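Local coordinates for hypothetical protein (Trypanosoma cruzi, PDB 1YZV) that is of unknown function but belongs to the isochorismatase superfamily, whose members include hydrolases, and is possibly a ribonuclease, at residues Val138-Asp143 against Asp166-Ser171; Leu12-Gly17 against Val110-Leu115. One frame throughout, in Å; residues are numbered along the deposited sequence.

Contact 1. Residues Val138-Asp143 against Asp166-Ser171; sequences VVIAVD and DGCYIS
With chi1 at 67°, the ring of Tyr169 is placed between its own backbone N and carbonyl carbon, and the ring then leans over Val139 on the adjoining strand. Val139 has CG1 anti to its N (chi1 -173°) and CG2 beside that N, and this sets both methyls against one ring face. CG1 lies 3.4 Å from CE2 of Tyr169, while CG2 reaches CE1 and CZ, a CH-pi type of packing displaced toward the hydroxyl end of the ring. Beside it, CG1 of Val139 also meets CB of Ser171 at 3.7 Å. The other face of the sheet carries Val138, Ile140, Cys168 and Ile170, and there Val138 CG1 rests on Cys168 CB at 3.8 Å. At the corner of the chain, Val142 crosses Ile170 nearly at right angles, its CB 3.6 Å from Ile170 CG2.

Backbone bonds hold the two strands parallel, Val138 beside Cys168 and Ile140 beside Ile170. Tyr169 N donates to Val138 O (3.0 Å). Ile140 N donates to Tyr169 O (2.8 Å) and Ile140 O accepts Ser171 N (2.8 Å), so this one residue is gripped from both ends. Val138 N to Gly167 O and Val142 N to Ser171 O extend the pairing outward.

The hydroxyl of Tyr169 is bonded to Gln179 and to the backbone N of Leu13, which fixes the far end of the ring. Met160 of helix 150-161 packs on Ile140 and Ile170, helix 120-133 covers Val138 and Cys168, and Thr155 of the second subunit touches Val142 and Ile170. The two strands are neighbours in a beta-alpha-beta unit connected through helix 150-161; strand 110-118 flanks the other edge of 137-146, and 168-171 is outermost on this side of the chain's six-stranded parallel sheet.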
ATOM      1  N   VAL A 138     -14.420 -11.635   2.869  1.00 26.19           N
ATOM      2  CA  VAL A 138     -14.188 -11.231   4.259  1.00 22.83           C
ATOM      3  C   VAL A 138     -13.730  -9.767   4.332  1.00 23.26           C
ATOM      4  O   VAL A 138     -12.880  -9.321   3.552  1.00 22.47           O
ATOM      5  CB  VAL A 138     -13.261 -12.244   5.037  1.00 26.80           C
ATOM      6  CG1 VAL A 138     -12.040 -12.581   4.303  1.00 30.40           C
ATOM      7  CG2 VAL A 138     -12.917 -11.742   6.444  1.00 29.11           C
ATOM      8  N   VAL A 139     -14.413  -8.983   5.165  1.00 20.50           N
ATOM      9  CA  VAL A 139     -14.135  -7.562   5.297  1.00 21.50           C
ATOM     10  C   VAL A 139     -13.740  -7.297   6.717  1.00 20.60           C
ATOM     11  O   VAL A 139     -14.466  -7.711   7.653  1.00 22.88           O
ATOM     12  CB  VAL A 139     -15.372  -6.727   4.906  1.00 22.87           C
ATOM     13  CG1 VAL A 139     -15.028  -5.212   4.877  1.00 22.53           C
ATOM     14  CG2 VAL A 139     -15.824  -7.184   3.571  1.00 28.07           C
ATOM     15  N   ILE A 140     -12.528  -6.791   6.882  1.00 21.14           N
ATOM     16  CA  ILE A 140     -12.003  -6.481   8.189  1.00 21.21           C
ATOM     17  C   ILE A 140     -12.549  -5.072   8.570  1.00 20.23           C
ATOM     18  O   ILE A 140     -12.353  -4.120   7.833  1.00 23.24           O
ATOM     19  CB  ILE A 140     -10.452  -6.495   8.202  1.00 20.78           C
ATOM     20  CG1 ILE A 140      -9.880  -7.760   7.566  1.00 25.33           C
ATOM     21  CG2 ILE A 140      -9.901  -6.273   9.593  1.00 20.69           C
ATOM     22  CD1 ILE A 140     -10.290  -9.002   8.228  1.00 25.67           C
ATOM     23  N   ALA A 141     -13.103  -4.930   9.776  1.00 20.23           N
ATOM     24  CA  ALA A 141     -13.445  -3.594  10.293  1.00 18.68           C
ATOM     25  C   ALA A 141     -12.277  -3.109  11.113  1.00 21.41           C
ATOM     26  O   ALA A 141     -12.183  -3.411  12.306  1.00 21.10           O
ATOM     27  CB  ALA A 141     -14.712  -3.637  11.149  1.00 21.29           C
ATOM     28  N   VAL A 142     -11.362  -2.393  10.479  1.00 21.48           N
ATOM     29  CA  VAL A 142     -10.109  -2.033  11.145  1.00 22.45           C
ATOM     30  C   VAL A 142     -10.276  -1.253  12.448  1.00 22.97           C
ATOM     31  O   VAL A 142      -9.448  -1.380  13.383  1.00 22.76           O
ATOM     32  CB  VAL A 142      -9.119  -1.296  10.147  1.00 22.91           C
ATOM     33  CG1 VAL A 142      -9.627   0.047   9.669  1.00 22.74           C
ATOM     34  CG2 VAL A 142      -7.694  -1.132  10.762  1.00 24.63           C
ATOM     35  N   ASP A 143     -11.301  -0.396  12.494  1.00 21.40           N
ATOM     36  CA  ASP A 143     -11.606   0.422  13.683  1.00 22.37           C
ATOM     37  C   ASP A 143     -12.075  -0.389  14.886  1.00 21.67           C
ATOM     38  O   ASP A 143     -12.017   0.120  16.007  1.00 22.69           O
ATOM     39  CB  ASP A 143     -12.615   1.593  13.387  1.00 23.13           C
ATOM     40  CG  ASP A 143     -13.981   1.132  12.792  1.00 23.38           C
ATOM     41  OD1 ASP A 143     -13.987   0.227  11.939  1.00 21.51           O
ATOM     42  OD2 ASP A 143     -15.044   1.769  13.097  1.00 23.25           O
ATOM     43  N   ASP A 166      -8.311 -11.521  -3.823  1.00 38.15           N
ATOM     44  CA  ASP A 166      -8.890 -12.810  -3.484  1.00 35.55           C
ATOM     45  C   ASP A 166     -10.106 -12.728  -2.608  1.00 37.11           C
ATOM     46  O   ASP A 166     -10.617 -13.799  -2.214  1.00 38.23           O
ATOM     47  CB  ASP A 166      -7.836 -13.668  -2.795  1.00 39.45           C
ATOM     48  CG  ASP A 166      -6.755 -14.159  -3.775  1.00 44.45           C
ATOM     49  OD1 ASP A 166      -6.971 -14.158  -5.028  1.00 47.46           O
ATOM     50  OD2 ASP A 166      -5.672 -14.485  -3.280  1.00 52.68           O
ATOM     51  N   GLY A 167     -10.660 -11.513  -2.374  1.00 31.72           N
ATOM     52  CA  GLY A 167     -11.866 -11.420  -1.585  1.00 27.38           C
ATOM     53  C   GLY A 167     -11.755 -11.061  -0.104  1.00 25.66           C
ATOM     54  O   GLY A 167     -12.752 -11.096   0.571  1.00 24.30           O
ATOM     55  N   CYS A 168     -10.599 -10.566   0.352  1.00 23.18           N
ATOM     56  CA  CYS A 168     -10.453 -10.009   1.673  1.00 22.57           C
ATOM     57  C   CYS A 168     -10.051  -8.557   1.495  1.00 26.35           C
ATOM     58  O   CYS A 168      -9.072  -8.274   0.825  1.00 28.82           O
ATOM     59  CB  CYS A 168      -9.347 -10.712   2.434  1.00 25.13           C
ATOM     60  SG  CYS A 168      -8.892  -9.928   3.993  1.00 26.21           S
ATOM     61  N   TYR A 169     -10.841  -7.641   2.036  1.00 22.07           N
ATOM     62  CA  TYR A 169     -10.388  -6.258   2.147  1.00 23.88           C
ATOM     63  C   TYR A 169     -10.670  -5.594   3.483  1.00 21.52           C
ATOM     64  O   TYR A 169     -11.341  -6.154   4.374  1.00 21.61           O
ATOM     65  CB  TYR A 169     -11.004  -5.439   1.061  1.00 24.11           C
ATOM     66  CG  TYR A 169     -12.473  -5.299   1.202  1.00 23.78           C
ATOM     67  CD1 TYR A 169     -13.321  -6.192   0.555  1.00 29.37           C
ATOM     68  CD2 TYR A 169     -13.039  -4.087   1.702  1.00 25.73           C
ATOM     69  CE1 TYR A 169     -14.693  -6.023   0.620  1.00 32.52           C
ATOM     70  CE2 TYR A 169     -14.406  -3.904   1.771  1.00 26.22           C
ATOM     71  CZ  TYR A 169     -15.248  -4.916   1.290  1.00 28.97           C
ATOM     72  OH  TYR A 169     -16.638  -4.727   1.257  1.00 25.38           O
ATOM     73  N   ILE A 170     -10.055  -4.439   3.661  1.00 19.42           N
ATOM     74  CA  ILE A 170     -10.109  -3.759   4.948  1.00 22.23           C
ATOM     75  C   ILE A 170     -10.952  -2.518   4.784  1.00 21.63           C
ATOM     76  O   ILE A 170     -10.694  -1.671   3.881  1.00 22.37           O
ATOM     77  CB  ILE A 170      -8.701  -3.327   5.421  1.00 23.09           C
ATOM     78  CG1 ILE A 170      -7.760  -4.515   5.389  1.00 26.87           C
ATOM     79  CG2 ILE A 170      -8.788  -2.631   6.776  1.00 20.69           C
ATOM     80  CD1 ILE A 170      -8.056  -5.455   6.324  1.00 46.13           C
ATOM     81  N   SER A 171     -11.894  -2.373   5.696  1.00 20.65           N
ATOM     82  CA  SER A 171     -12.822  -1.239   5.689  1.00 21.45           C
ATOM     83  C   SER A 171     -13.034  -0.765   7.127  1.00 21.18           C
ATOM     84  O   SER A 171     -12.207  -1.045   8.011  1.00 22.68           O
ATOM     85  CB  SER A 171     -14.138  -1.649   4.988  1.00 21.88           C
ATOM     86  OG  SER A 171     -14.948  -0.531   4.664  1.00 19.60           O
TER

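Contact 2. Residues Leu12-Gly17 against Val110-Leu115; sequences LLKHYG and VEQVVL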
ATOM      1  N   LEU A  12     -17.267  -5.015  -3.188  1.00 28.29           N
ATOM      2  CA  LEU A  12     -17.685  -4.623  -1.861  1.00 26.81           C
ATOM      3  C   LEU A  12     -18.690  -5.648  -1.364  1.00 26.53           C
ATOM      4  O   LEU A  12     -19.128  -6.511  -2.139  1.00 22.04           O
ATOM      5  CB  LEU A  12     -18.330  -3.248  -1.921  1.00 26.03           C
ATOM      6  CG  LEU A  12     -17.405  -2.080  -2.326  1.00 22.40           C
ATOM      7  CD1 LEU A  12     -18.225  -0.852  -2.496  1.00 21.46           C
ATOM      8  CD2 LEU A  12     -16.286  -1.895  -1.332  1.00 25.45           C
ATOM      9  N   LEU A  13     -19.091  -5.526  -0.094  1.00 26.56           N
ATOM     10  CA  LEU A  13     -20.155  -6.366   0.448  1.00 23.13           C
ATOM     11  C   LEU A  13     -21.403  -6.175  -0.416  1.00 22.19           C
ATOM     12  O   LEU A  13     -21.649  -5.090  -0.927  1.00 21.84           O
ATOM     13  CB  LEU A  13     -20.478  -5.959   1.881  1.00 23.24           C
ATOM     14  CG  LEU A  13     -19.406  -6.279   2.919  1.00 23.73           C
ATOM     15  CD1 LEU A  13     -19.670  -5.473   4.169  1.00 25.43           C
ATOM     16  CD2 LEU A  13     -19.373  -7.773   3.224  1.00 29.07           C
ATOM     17  N   LYS A  14     -22.114  -7.259  -0.653  1.00 20.94           N
ATOM     18  CA  LYS A  14     -23.424  -7.221  -1.296  1.00 23.43           C
ATOM     19  C   LYS A  14     -24.452  -6.681  -0.301  1.00 21.57           C
ATOM     20  O   LYS A  14     -24.244  -6.684   0.953  1.00 20.64           O
ATOM     21  CB  LYS A  14     -23.847  -8.621  -1.739  1.00 23.42           C
ATOM     22  CG  LYS A  14     -22.980  -9.201  -2.876  1.00 29.39           C
ATOM     23  CD  LYS A  14     -23.470 -10.562  -3.360  1.00 29.84           C
ATOM     24  CE  LYS A  14     -22.623 -11.080  -4.525  1.00 38.48           C
ATOM     25  NZ  LYS A  14     -22.916 -12.519  -4.857  1.00 42.49           N
ATOM     26  N   HIS A  15     -25.559  -6.214  -0.863  1.00 21.41           N
ATOM     27  CA  HIS A  15     -26.686  -5.766  -0.095  1.00 21.24           C
ATOM     28  C   HIS A  15     -27.166  -6.913   0.784  1.00 23.07           C
ATOM     29  O   HIS A  15     -27.125  -8.093   0.361  1.00 21.90           O
ATOM     30  CB  HIS A  15     -27.815  -5.302  -1.030  1.00 22.56           C
ATOM     31  CG  HIS A  15     -28.928  -4.633  -0.313  1.00 19.57           C
ATOM     32  ND1 HIS A  15     -29.909  -5.340   0.357  1.00 21.24           N
ATOM     33  CD2 HIS A  15     -29.194  -3.323  -0.101  1.00 20.76           C
ATOM     34  CE1 HIS A  15     -30.727  -4.488   0.952  1.00 26.50           C
ATOM     35  NE2 HIS A  15     -30.283  -3.261   0.730  1.00 19.13           N
ATOM     36  N   TYR A  16     -27.591  -6.567   2.003  1.00 22.13           N
ATOM     37  CA  TYR A  16     -27.935  -7.556   2.983  1.00 24.76           C
ATOM     38  C   TYR A  16     -28.970  -8.572   2.529  1.00 27.41           C
ATOM     39  O   TYR A  16     -28.985  -9.705   3.061  1.00 26.22           O
ATOM     40  CB  TYR A  16     -28.377  -6.935   4.311  1.00 24.71           C
ATOM     41  CG  TYR A  16     -29.661  -6.137   4.273  1.00 24.83           C
ATOM     42  CD1 TYR A  16     -30.904  -6.768   4.339  1.00 24.97           C
ATOM     43  CD2 TYR A  16     -29.631  -4.749   4.231  1.00 20.05           C
ATOM     44  CE1 TYR A  16     -32.105  -6.039   4.284  1.00 27.88           C
ATOM     45  CE2 TYR A  16     -30.816  -4.002   4.228  1.00 23.15           C
ATOM     46  CZ  TYR A  16     -32.065  -4.660   4.306  1.00 23.19           C
ATOM     47  OH  TYR A  16     -33.235  -3.910   4.242  1.00 24.18           O
ATOM     48  N   GLY A  17     -29.853  -8.200   1.603  1.00 28.66           N
ATOM     49  CA  GLY A  17     -30.814  -9.185   1.098  1.00 30.00           C
ATOM     50  C   GLY A  17     -30.292 -10.154   0.046  1.00 32.18           C
ATOM     51  O   GLY A  17     -30.957 -11.099  -0.332  1.00 34.00           O
ATOM     52  N   VAL A 110     -24.297 -18.017   3.206  1.00 27.53           N
ATOM     53  CA  VAL A 110     -23.420 -17.160   4.011  1.00 28.15           C
ATOM     54  C   VAL A 110     -22.173 -16.838   3.196  1.00 27.06           C
ATOM     55  O   VAL A 110     -21.188 -17.568   3.211  1.00 30.05           O
ATOM     56  CB  VAL A 110     -23.017 -17.794   5.356  1.00 26.84           C
ATOM     57  CG1 VAL A 110     -22.235 -16.773   6.184  1.00 28.52           C
ATOM     58  CG2 VAL A 110     -24.241 -18.262   6.118  1.00 28.01           C
ATOM     59  N   GLU A 111     -22.283 -15.802   2.388  1.00 25.55           N
ATOM     60  CA  GLU A 111     -21.271 -15.489   1.400  1.00 27.03           C
ATOM     61  C   GLU A 111     -20.197 -14.543   1.899  1.00 25.79           C
ATOM     62  O   GLU A 111     -19.121 -14.491   1.308  1.00 27.34           O
ATOM     63  CB  GLU A 111     -21.900 -14.844   0.168  1.00 26.94           C
ATOM     64  CG  GLU A 111     -22.680 -15.794  -0.714  1.00 33.44           C
ATOM     65  CD  GLU A 111     -23.319 -15.085  -1.932  1.00 36.60           C
ATOM     66  OE1 GLU A 111     -22.787 -14.031  -2.379  1.00 44.20           O
ATOM     67  OE2 GLU A 111     -24.343 -15.604  -2.430  1.00 46.26           O
ATOM     68  N   GLN A 112     -20.505 -13.773   2.942  1.00 25.00           N
ATOM     69  CA  GLN A 112     -19.645 -12.687   3.394  1.00 23.56           C
ATOM     70  C   GLN A 112     -19.626 -12.549   4.906  1.00 22.19           C
ATOM     71  O   GLN A 112     -20.606 -12.820   5.579  1.00 22.02           O
ATOM     72  CB  GLN A 112     -20.018 -11.384   2.704  1.00 24.55           C
ATOM     73  CG  GLN A 112     -21.421 -10.872   3.060  1.00 24.72           C
ATOM     74  CD  GLN A 112     -21.962  -9.861   2.072  1.00 23.44           C
ATOM     75  OE1 GLN A 112     -21.485  -9.739   0.919  1.00 25.33           O
ATOM     76  NE2 GLN A 112     -22.970  -9.085   2.533  1.00 19.52           N
ATOM     77  N   VAL A 113     -18.431 -12.262   5.422  1.00 20.63           N
ATOM     78  CA  VAL A 113     -18.164 -12.190   6.858  1.00 20.63           C
ATOM     79  C   VAL A 113     -17.547 -10.843   7.115  1.00 21.56           C
ATOM     80  O   VAL A 113     -16.658 -10.399   6.350  1.00 20.96           O
ATOM     81  CB  VAL A 113     -17.200 -13.330   7.266  1.00 19.93           C
ATOM     82  CG1 VAL A 113     -16.639 -13.104   8.683  1.00 23.03           C
ATOM     83  CG2 VAL A 113     -17.924 -14.775   7.096  1.00 24.92           C
ATOM     84  N   VAL A 114     -18.104 -10.158   8.100  1.00 23.87           N
ATOM     85  CA  VAL A 114     -17.549  -8.953   8.654  1.00 20.72           C
ATOM     86  C   VAL A 114     -16.795  -9.374   9.911  1.00 22.21           C
ATOM     87  O   VAL A 114     -17.384  -9.918  10.863  1.00 22.55           O
ATOM     88  CB  VAL A 114     -18.656  -7.936   8.989  1.00 22.99           C
ATOM     89  CG1 VAL A 114     -18.113  -6.755   9.770  1.00 22.61           C
ATOM     90  CG2 VAL A 114     -19.339  -7.478   7.698  1.00 24.70           C
ATOM     91  N   LEU A 115     -15.496  -9.092   9.928  1.00 20.75           N
ATOM     92  CA  LEU A 115     -14.567  -9.636  10.939  1.00 20.67           C
ATOM     93  C   LEU A 115     -13.842  -8.520  11.690  1.00 19.98           C
ATOM     94  O   LEU A 115     -13.292  -7.596  11.078  1.00 20.58           O
ATOM     95  CB  LEU A 115     -13.541 -10.547  10.270  1.00 19.89           C
ATOM     96  CG  LEU A 115     -12.328 -11.115  11.056  1.00 20.21           C
ATOM     97  CD1 LEU A 115     -12.799 -12.002  12.248  1.00 22.52           C
ATOM     98  CD2 LEU A 115     -11.422 -11.939  10.083  1.00 21.19           C
TER
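Gln112, Leu13 and Lys14 bury the most surface here, and the amide of Gln112 is at the centre of the contact. Its CG lies between the backbone N and carbonyl carbon (chi1 65°), and the chain extends from there to the loop, where the amide meets both polar groups of the Lys14 backbone. Lys14 N donates to Gln112 OE1 at 3.0 Å, in the carbonyl plane and on a lone pair. NE2 returns a bond to Lys14 O at 3.1 Å, nearly straight at the hydrogen (N-H...O 171°) but tilted from the Lys14 carbonyl plane, with a further bond to Thr21 OG1. One accepted and two donated bonds thus limit the amide's rotation.

Leu13 lies across the same side chain, its CD2 3.5 Å from Gln112 CD, while CD1 reaches Val114 CG2 at 4.1 Å. Ile176 of helix 173-181 and Val139 also pack on this leucine. The Lys14 chain runs out extended, and NZ forms a salt bridge with Glu111, meeting OE1 on its syn lone pair at 2.9 Å.

A side-chain amide bonded to both N and O of one residue mimics a strand's backbone pairing; here it fastens the N-terminal loop to a central strand of the parallel, three-layered alpha/beta fold of the isochorismatase family.

Overall arrangement
From the N terminus, the loop 12-17 comes first and leads into strand 20-26; contact 2 is made when strand 110-118 arrives, closing a loop of 92 residues. Contact 1 follows in series, neither nested nor crossed: 22 residues lie between its segments, and helix 150-161 bridges them in a beta-alpha-beta crossover. The two centres lie about 11 Å apart and share one sheet, because strand 137-146 pairs with 110-118 through probable bonds of Val139 to Val113 and Leu115. Contact 2 therefore ties the N-terminal loop to the middle of the sheet, while contact 1 adds the outermost strand on that side within the chain.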